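Local coordinates for hypothetical protein (Streptococcus pneumoniae, PDB 2HIY) that is of unknown function, a conserved bacterial protein of the DUF1697 family whose biochemical activity has not been established, at residues 56-64 / 77-85. Sequence-based numbering, arbitrary orientation.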
# COMPACT_ATOMS: atom_id res chain seq x y z
N LYS D 56 -18.20 -38.18 3.86
CA LYS D 56 -17.65 -36.97 3.24
C LYS D 56 -18.73 -36.19 2.50
O LYS D 56 -18.74 -34.97 2.56
CB LYS D 56 -16.49 -37.29 2.32
CG LYS D 56 -15.84 -35.99 1.85
CD LYS D 56 -14.58 -36.23 1.14
CE LYS D 56 -14.00 -34.85 0.78
NZ LYS D 56 -12.84 -35.04 -0.08
N ALA D 57 -19.65 -36.88 1.83
CA ALA D 57 -20.74 -36.21 1.11
C ALA D 57 -21.60 -35.36 2.02
O ALA D 57 -21.96 -34.23 1.67
CB ALA D 57 -21.57 -37.22 0.35
N GLN D 58 -21.90 -35.89 3.20
CA GLN D 58 -22.67 -35.13 4.17
C GLN D 58 -21.87 -33.99 4.77
O GLN D 58 -22.43 -32.92 5.03
CB GLN D 58 -23.29 -36.02 5.24
CG GLN D 58 -24.50 -36.80 4.69
CD GLN D 58 -25.17 -37.76 5.65
OE1 GLN D 58 -24.71 -38.00 6.77
NE2 GLN D 58 -26.29 -38.33 5.20
N LEU D 59 -20.56 -34.21 4.99
CA LEU D 59 -19.71 -33.13 5.48
C LEU D 59 -19.67 -31.96 4.50
O LEU D 59 -19.75 -30.80 4.88
CB LEU D 59 -18.28 -33.62 5.78
CG LEU D 59 -18.16 -34.51 7.01
CD1 LEU D 59 -16.79 -35.11 7.02
CD2 LEU D 59 -18.39 -33.73 8.29
N VAL D 60 -19.50 -32.28 3.22
CA VAL D 60 -19.47 -31.24 2.19
C VAL D 60 -20.80 -30.47 2.13
O VAL D 60 -20.81 -29.24 2.06
CB VAL D 60 -19.11 -31.85 0.82
CG1 VAL D 60 -19.26 -30.81 -0.32
CG2 VAL D 60 -17.68 -32.38 0.84
N GLU D 61 -21.93 -31.19 2.19
CA GLU D 61 -23.22 -30.51 2.15
C GLU D 61 -23.41 -29.61 3.38
O GLU D 61 -23.86 -28.48 3.28
CB GLU D 61 -24.35 -31.54 2.04
CG GLU D 61 -25.77 -30.98 1.90
CD GLU D 61 -26.80 -32.10 1.98
OE1 GLU D 61 -26.46 -33.28 1.70
OE2 GLU D 61 -27.97 -31.80 2.33
N LYS D 62 -23.02 -30.12 4.55
CA LYS D 62 -23.18 -29.35 5.76
C LYS D 62 -22.32 -28.10 5.73
O LYS D 62 -22.74 -27.03 6.17
CB LYS D 62 -22.82 -30.17 7.00
CG LYS D 62 -23.92 -31.11 7.43
CD LYS D 62 -23.47 -31.99 8.59
CE LYS D 62 -23.21 -31.16 9.85
NZ LYS D 62 -23.20 -31.97 11.10
N LEU D 63 -21.09 -28.25 5.23
CA LEU D 63 -20.19 -27.09 5.17
C LEU D 63 -20.65 -26.07 4.15
O LEU D 63 -20.58 -24.88 4.38
CB LEU D 63 -18.74 -27.52 4.92
CG LEU D 63 -18.08 -28.18 6.12
CD1 LEU D 63 -16.83 -28.93 5.68
CD2 LEU D 63 -17.73 -27.15 7.18
N GLU D 64 -21.11 -26.54 2.99
CA GLU D 64 -21.67 -25.61 2.00
C GLU D 64 -22.83 -24.82 2.58
O GLU D 64 -22.91 -23.60 2.42
CB GLU D 64 -22.11 -26.37 0.75
CG GLU D 64 -20.94 -26.80 -0.09
CD GLU D 64 -21.30 -27.76 -1.21
OE1 GLU D 64 -22.41 -28.34 -1.20
OE2 GLU D 64 -20.42 -27.95 -2.10
N PHE D 77 -14.18 -24.47 -1.17
CA PHE D 77 -13.27 -24.92 -0.13
C PHE D 77 -12.67 -26.25 -0.53
O PHE D 77 -13.27 -27.00 -1.31
CB PHE D 77 -13.97 -25.01 1.25
CG PHE D 77 -15.18 -25.92 1.28
CD1 PHE D 77 -15.09 -27.29 1.55
CD2 PHE D 77 -16.45 -25.37 1.15
CE1 PHE D 77 -16.23 -28.10 1.61
CE2 PHE D 77 -17.59 -26.19 1.22
CZ PHE D 77 -17.48 -27.55 1.44
N SER D 78 -11.49 -26.54 0.03
CA SER D 78 -10.86 -27.83 -0.11
C SER D 78 -11.13 -28.63 1.17
O SER D 78 -11.08 -28.07 2.27
CB SER D 78 -9.36 -27.67 -0.26
OG SER D 78 -9.06 -26.77 -1.32
N LEU D 79 -11.47 -29.89 1.01
CA LEU D 79 -11.69 -30.77 2.16
C LEU D 79 -10.99 -32.08 1.87
O LEU D 79 -11.33 -32.79 0.90
CB LEU D 79 -13.19 -30.99 2.36
CG LEU D 79 -13.53 -31.83 3.61
CD1 LEU D 79 -13.13 -31.17 4.91
CD2 LEU D 79 -15.02 -32.14 3.62
N LEU D 80 -10.01 -32.41 2.70
CA LEU D 80 -9.23 -33.62 2.45
C LEU D 80 -8.89 -34.30 3.76
O LEU D 80 -8.78 -33.65 4.79
CB LEU D 80 -7.95 -33.27 1.69
CG LEU D 80 -7.08 -32.20 2.33
CD1 LEU D 80 -5.80 -32.83 2.86
CD2 LEU D 80 -6.73 -31.21 1.25
N SER D 81 -8.68 -35.61 3.70
CA SER D 81 -8.40 -36.38 4.90
C SER D 81 -6.91 -36.59 5.12
O SER D 81 -6.09 -36.44 4.21
CB SER D 81 -9.08 -37.75 4.80
OG SER D 81 -8.48 -38.47 3.74
N LEU D 82 -6.56 -37.03 6.33
CA LEU D 82 -5.18 -37.46 6.60
C LEU D 82 -4.77 -38.56 5.61
O LEU D 82 -3.65 -38.51 5.08
CB LEU D 82 -5.06 -37.97 8.04
CG LEU D 82 -3.73 -38.65 8.43
CD1 LEU D 82 -2.54 -37.70 8.36
CD2 LEU D 82 -3.83 -39.33 9.82
N GLU D 83 -5.64 -39.55 5.37
CA GLU D 83 -5.33 -40.62 4.41
C GLU D 83 -4.98 -40.03 3.04
O GLU D 83 -3.99 -40.43 2.41
CB GLU D 83 -6.51 -41.58 4.28
CG GLU D 83 -6.31 -42.71 3.27
CD GLU D 83 -7.35 -43.81 3.37
OE1 GLU D 83 -8.27 -43.72 4.21
OE2 GLU D 83 -7.24 -44.81 2.61
N ASP D 84 -5.79 -39.07 2.59
CA ASP D 84 -5.58 -38.42 1.29
C ASP D 84 -4.20 -37.78 1.25
O ASP D 84 -3.47 -37.89 0.26
CB ASP D 84 -6.58 -37.28 1.05
CG ASP D 84 -8.02 -37.73 0.80
OD1 ASP D 84 -8.26 -38.90 0.38
OD2 ASP D 84 -8.93 -36.86 0.98
N PHE D 85 -3.85 -37.08 2.32
CA PHE D 85 -2.61 -36.34 2.39
C PHE D 85 -1.41 -37.28 2.42
O PHE D 85 -0.40 -37.03 1.74
CB PHE D 85 -2.60 -35.38 3.59
CG PHE D 85 -1.63 -34.25 3.42
CD1 PHE D 85 -2.00 -33.13 2.68
CD2 PHE D 85 -0.34 -34.32 3.92
CE1 PHE D 85 -1.09 -32.07 2.48
CE2 PHE D 85 0.57 -33.26 3.71
CZ PHE D 85 0.17 -32.15 3.01
O HOH W 1 -11.48 -36.79 1.71
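Phe77 and Leu79, two residues apart with both side chains facing the helix, pack against segment 56-64 of helix 56-70, whose axis runs roughly antiparallel to that of strand 78-81 at 150° and 10.5 Å away. Among the apolar contacts, Leu79 sends CD2 between the helix residues: it lies 3.9 Å from Val60 CG2 and also meets Leu59 CB, Leu63 CD1 and the CE methylene of Lys56. The Phe77 ring reaches the next turn of the helix with its far end, CZ standing 3.7 Å from Leu63 CB. Val60 O lies at the ring's edge, in its plane, 3.8 Å from Phe77 CZ, while Glu64 CG comes to the same rim, 3.6 Å from CE2. The polar contacts gather at the other end. An anti first torsion (chi1 -172°) and a fully extended chain carry Lys56 alongside Leu79 in the opposite sense, and NZ donates to Leu79 O at 2.9 Å, 31° out of the carbonyl plane. A water accepts from Lys56 NZ and donates to Asp84 OD2, bridging opposite charges too far apart for a salt bridge; NZ has a salt-bridge partner in Glu110. Asp84 OD2 also accepts a nearly straight bond from Ser81 N, 3.0 Å away and above the carboxylate plane, and Ser81 OG accepts from Asp84 N, a capping box that starts helix 82-89. Leu59 and Leu63 continue onto Tyr7 and Leu9 of strand 5-10, and Leu79 onto Phe50. Helix 56-70 thus packs along one face of a four-stranded antiparallel sheet in a ferredoxin-like (beta-alpha-beta-beta-alpha-beta) fold, as the crossover from strand 47-52 to edge strand 78-81, with strand 5-10 between them.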